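Local structure of ESAT-6/WXG100 secretion system protein (Streptococcus gallolyticus, 7JQE) at residues A[169-180]-A[457-468]. The protein is probably a membrane subunit of the type VIIb secretion system, whose extracellular region may contribute to the export of bacterial toxins. Numbering follows the deposited sequence.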
loop_
_atom_site.group_PDB
_atom_site.type_symbol
_atom_site.label_atom_id
_atom_site.label_comp_id
_atom_site.label_asym_id
_atom_site.label_seq_id
_atom_site.Cartn_x
_atom_site.Cartn_y
_atom_site.Cartn_z
ATOM N N ASP A 169 -23.687 25.417 22.870
ATOM C CA ASP A 169 -22.840 24.231 22.903
ATOM C C ASP A 169 -21.508 24.487 22.218
ATOM O O ASP A 169 -20.500 23.861 22.568
ATOM C CB ASP A 169 -23.566 23.052 22.259
ATOM C CG ASP A 169 -24.864 22.715 22.971
ATOM O OD1 ASP A 169 -25.750 23.594 23.046
ATOM O OD2 ASP A 169 -24.999 21.573 23.458
ATOM N N ASP A 170 -21.477 25.410 21.252
ATOM C CA ASP A 170 -20.219 25.728 20.581
ATOM C C ASP A 170 -19.226 26.365 21.543
ATOM O O ASP A 170 -18.040 26.013 21.541
ATOM C CB ASP A 170 -20.475 26.648 19.386
ATOM C CG ASP A 170 -21.030 25.904 18.184
ATOM O OD1 ASP A 170 -20.775 24.685 18.064
ATOM O OD2 ASP A 170 -21.718 26.539 17.354
ATOM N N SER A 171 -19.692 27.304 22.372
ATOM C CA SER A 171 -18.804 27.929 23.346
ATOM C C SER A 171 -18.206 26.890 24.283
ATOM O O SER A 171 -17.004 26.923 24.573
ATOM C CB SER A 171 -19.560 28.999 24.128
ATOM O OG SER A 171 -20.107 29.968 23.250
ATOM N N VAL A 172 -19.025 25.949 24.755
ATOM C CA VAL A 172 -18.514 24.890 25.621
ATOM C C VAL A 172 -17.498 24.036 24.873
ATOM O O VAL A 172 -16.478 23.620 25.435
ATOM C CB VAL A 172 -19.676 24.040 26.168
ATOM C CG1 VAL A 172 -19.146 22.915 27.042
ATOM C CG2 VAL A 172 -20.654 24.913 26.946
ATOM N N LYS A 173 -17.760 23.762 23.592
ATOM C CA LYS A 173 -16.822 22.962 22.813
ATOM C C LYS A 173 -15.467 23.653 22.717
ATOM O O LYS A 173 -14.420 23.010 22.862
ATOM C CB LYS A 173 -17.394 22.682 21.423
ATOM C CG LYS A 173 -16.640 21.624 20.639
ATOM C CD LYS A 173 -17.366 21.265 19.347
ATOM C CE LYS A 173 -16.739 20.044 18.674
ATOM N NZ LYS A 173 -17.429 19.696 17.400
ATOM N N SER A 174 -15.468 24.970 22.490
ATOM C CA SER A 174 -14.212 25.714 22.466
ATOM C C SER A 174 -13.525 25.675 23.827
ATOM O O SER A 174 -12.295 25.567 23.908
ATOM C CB SER A 174 -14.465 27.158 22.037
ATOM O OG SER A 174 -15.278 27.214 20.879
ATOM N N ALA A 175 -14.304 25.761 24.908
ATOM C CA ALA A 175 -13.707 25.714 26.240
ATOM C C ALA A 175 -13.109 24.342 26.523
ATOM O O ALA A 175 -12.026 24.242 27.111
ATOM C CB ALA A 175 -14.745 26.086 27.303
ATOM N N LEU A 176 -13.794 23.274 26.113
ATOM C CA LEU A 176 -13.234 21.938 26.297
ATOM C C LEU A 176 -11.982 21.752 25.447
ATOM O O LEU A 176 -10.996 21.162 25.904
ATOM C CB LEU A 176 -14.281 20.877 25.961
ATOM C CG LEU A 176 -13.876 19.424 26.209
ATOM C CD1 LEU A 176 -13.581 19.185 27.688
ATOM C CD2 LEU A 176 -14.951 18.470 25.698
ATOM N N ALA A 177 -11.999 22.258 24.210
ATOM C CA ALA A 177 -10.809 22.193 23.369
ATOM C C ALA A 177 -9.627 22.893 24.030
ATOM O O ALA A 177 -8.494 22.401 23.974
ATOM C CB ALA A 177 -11.100 22.804 21.998
ATOM N N ASN A 178 -9.870 24.041 24.674
ATOM C CA ASN A 178 -8.779 24.763 25.323
ATOM C C ASN A 178 -8.114 23.923 26.403
ATOM O O ASN A 178 -6.933 24.121 26.704
ATOM C CB ASN A 178 -9.288 26.075 25.917
ATOM C CG ASN A 178 -9.549 27.129 24.862
ATOM O OD1 ASN A 178 -8.900 27.146 23.818
ATOM N ND2 ASN A 178 -10.504 28.012 25.126
ATOM N N GLN A 179 -8.851 22.983 26.995
ATOM C CA GLN A 179 -8.281 22.134 28.033
ATOM C C GLN A 179 -7.364 21.058 27.468
ATOM O O GLN A 179 -6.553 20.501 28.214
ATOM C CB GLN A 179 -9.397 21.483 28.852
ATOM C CG GLN A 179 -10.408 22.470 29.423
ATOM C CD GLN A 179 -9.806 23.384 30.473
ATOM O OE1 GLN A 179 -9.454 22.945 31.568
ATOM N NE2 GLN A 179 -9.675 24.663 30.137
ATOM N N ILE A 180 -7.485 20.735 26.178
ATOM C CA ILE A 180 -6.603 19.760 25.541
ATOM C C ILE A 180 -5.976 20.398 24.307
ATOM O O ILE A 180 -5.908 19.784 23.236
ATOM C CB ILE A 180 -7.352 18.463 25.185
ATOM C CG1 ILE A 180 -8.656 18.774 24.449
ATOM C CG2 ILE A 180 -7.624 17.640 26.432
ATOM C CD1 ILE A 180 -9.340 17.541 23.898
ATOM N N PHE A 457 -10.675 19.143 16.378
ATOM C CA PHE A 457 -11.657 19.948 17.091
ATOM C C PHE A 457 -13.073 19.445 16.841
ATOM O O PHE A 457 -13.891 19.386 17.766
ATOM C CB PHE A 457 -11.534 21.412 16.674
ATOM C CG PHE A 457 -12.481 22.323 17.396
ATOM C CD1 PHE A 457 -12.155 22.829 18.643
ATOM C CD2 PHE A 457 -13.699 22.670 16.833
ATOM C CE1 PHE A 457 -13.028 23.665 19.316
ATOM C CE2 PHE A 457 -14.577 23.509 17.500
ATOM C CZ PHE A 457 -14.242 24.005 18.745
ATOM N N ASP A 458 -13.378 19.070 15.598
ATOM C CA ASP A 458 -14.751 18.714 15.252
ATOM C C ASP A 458 -15.136 17.355 15.815
ATOM O O ASP A 458 -16.265 17.170 16.285
ATOM C CB ASP A 458 -14.936 18.729 13.737
ATOM C CG ASP A 458 -14.740 20.103 13.141
ATOM O OD1 ASP A 458 -15.154 21.094 13.781
ATOM O OD2 ASP A 458 -14.166 20.192 12.035
ATOM N N ASN A 459 -14.221 16.390 15.768
ATOM C CA ASN A 459 -14.540 15.046 16.229
ATOM C C ASN A 459 -14.664 14.945 17.743
ATOM O O ASN A 459 -14.951 13.854 18.247
ATOM C CB ASN A 459 -13.492 14.057 15.725
ATOM C CG ASN A 459 -13.483 13.947 14.215
ATOM O OD1 ASN A 459 -12.445 13.694 13.606
ATOM N ND2 ASN A 459 -14.644 14.152 13.601
ATOM N N ILE A 460 -14.452 16.037 18.478
ATOM C CA ILE A 460 -14.728 16.034 19.911
ATOM C C ILE A 460 -16.188 15.662 20.117
ATOM O O ILE A 460 -17.095 16.354 19.637
ATOM C CB ILE A 460 -14.396 17.396 20.527
ATOM C CG1 ILE A 460 -12.910 17.718 20.348
ATOM C CG2 ILE A 460 -14.777 17.425 21.996
ATOM C CD1 ILE A 460 -12.466 18.955 21.096
ATOM N N ASP A 461 -16.425 14.562 20.828
ATOM C CA ASP A 461 -17.763 13.988 20.887
ATOM C C ASP A 461 -18.760 14.973 21.490
ATOM O O ASP A 461 -18.438 15.744 22.397
ATOM C CB ASP A 461 -17.749 12.695 21.701
ATOM C CG ASP A 461 -18.933 11.801 21.392
ATOM O OD1 ASP A 461 -18.823 10.968 20.468
ATOM O OD2 ASP A 461 -19.977 11.934 22.066
ATOM N N GLY A 462 -19.991 14.936 20.977
ATOM C CA GLY A 462 -21.026 15.817 21.486
ATOM C C GLY A 462 -21.425 15.512 22.916
ATOM O O GLY A 462 -21.775 16.422 23.672
ATOM N N LEU A 463 -21.380 14.237 23.309
ATOM C CA LEU A 463 -21.739 13.877 24.677
ATOM C C LEU A 463 -20.751 14.463 25.676
ATOM O O LEU A 463 -21.141 14.890 26.768
ATOM C CB LEU A 463 -21.814 12.356 24.814
ATOM C CG LEU A 463 -22.189 11.791 26.186
ATOM C CD1 LEU A 463 -23.508 12.372 26.683
ATOM C CD2 LEU A 463 -22.252 10.271 26.140
ATOM N N ASP A 464 -19.463 14.488 25.320
ATOM C CA ASP A 464 -18.470 15.099 26.197
ATOM C C ASP A 464 -18.736 16.586 26.371
ATOM O O ASP A 464 -18.611 17.121 27.481
ATOM C CB ASP A 464 -17.062 14.866 25.647
ATOM C CG ASP A 464 -16.543 13.467 25.939
ATOM O OD1 ASP A 464 -17.218 12.717 26.677
ATOM O OD2 ASP A 464 -15.456 13.116 25.427
ATOM N N VAL A 465 -19.099 17.273 25.286
ATOM C CA VAL A 465 -19.438 18.690 25.387
ATOM C C VAL A 465 -20.662 18.880 26.273
ATOM O O VAL A 465 -20.731 19.823 27.071
ATOM C CB VAL A 465 -19.653 19.295 23.987
ATOM C CG1 VAL A 465 -20.267 20.686 24.098
ATOM C CG2 VAL A 465 -18.335 19.347 23.224
ATOM N N THR A 466 -21.649 17.990 26.147
ATOM C CA THR A 466 -22.841 18.086 26.984
ATOM C C THR A 466 -22.489 17.916 28.456
ATOM O O THR A 466 -22.894 18.723 29.301
ATOM C CB THR A 466 -23.871 17.038 26.557
ATOM O OG1 THR A 466 -24.558 17.489 25.384
ATOM C CG2 THR A 466 -24.873 16.794 27.677
ATOM N N ASN A 467 -21.732 16.867 28.784
ATOM C CA ASN A 467 -21.373 16.616 30.176
ATOM C C ASN A 467 -20.466 17.711 30.725
ATOM O O ASN A 467 -20.555 18.061 31.908
ATOM C CB ASN A 467 -20.711 15.244 30.306
ATOM C CG ASN A 467 -21.703 14.107 30.162
ATOM O OD1 ASN A 467 -22.909 14.290 30.346
ATOM N ND2 ASN A 467 -21.202 12.921 29.841
ATOM N N PHE A 468 -19.586 18.261 29.883
ATOM C CA PHE A 468 -18.765 19.391 30.310
ATOM C C PHE A 468 -19.631 20.611 30.589
ATOM O O PHE A 468 -19.447 21.301 31.599
ATOM C CB PHE A 468 -17.717 19.703 29.241
ATOM C CG PHE A 468 -16.584 20.569 29.719
ATOM C CD1 PHE A 468 -15.675 20.096 30.650
ATOM C CD2 PHE A 468 -16.404 21.843 29.204
ATOM C CE1 PHE A 468 -14.619 20.885 31.077
ATOM C CE2 PHE A 468 -15.352 22.633 29.626
ATOM C CZ PHE A 468 -14.459 22.152 30.566
#
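Helix 169-179 and the first turns of the helix that begins at G462 meet almost at a right angle (94°), their axes 9.2 Å apart, with K173 and V465 nearest in the backbone. The short, beta-branched V465 fits this crossing point, a knob among D169, V172, K173 and L176, because its methyls spread to two sides: CG1 lies 3.5 Å from D169 O and CG2 packs on K173 CG. About one turn on, F468 sits in a second hole, among V172, A175, L176 and Q179. L176 CD1 lies over one face of its ring in a CH-pi contact, 3.8 Å from the centroid, while V172 CG1 meets the ring edge in plane. This knobs-into-holes packing ties the short helix 169-179 to the start of the long helix 462-491, far along the chain, beside the second subunit, whose S183 N donates to D464 OD2. Before the second helix, a type I turn, F457 to I460, receives the K173 side chain. The lysine's CG is anti to its backbone N (chi1 -168°) and the chain runs extended past the F457 ring, delivering NZ to D458 O at 3.0 Å; the nitrogen lies 26° off the carbonyl plane. A177, whose lone methyl lets the ring edge come near, sets CB 3.4 Å from F457 CE1, and I460 CG2 reaches L176 CD2 at 3.9 Å.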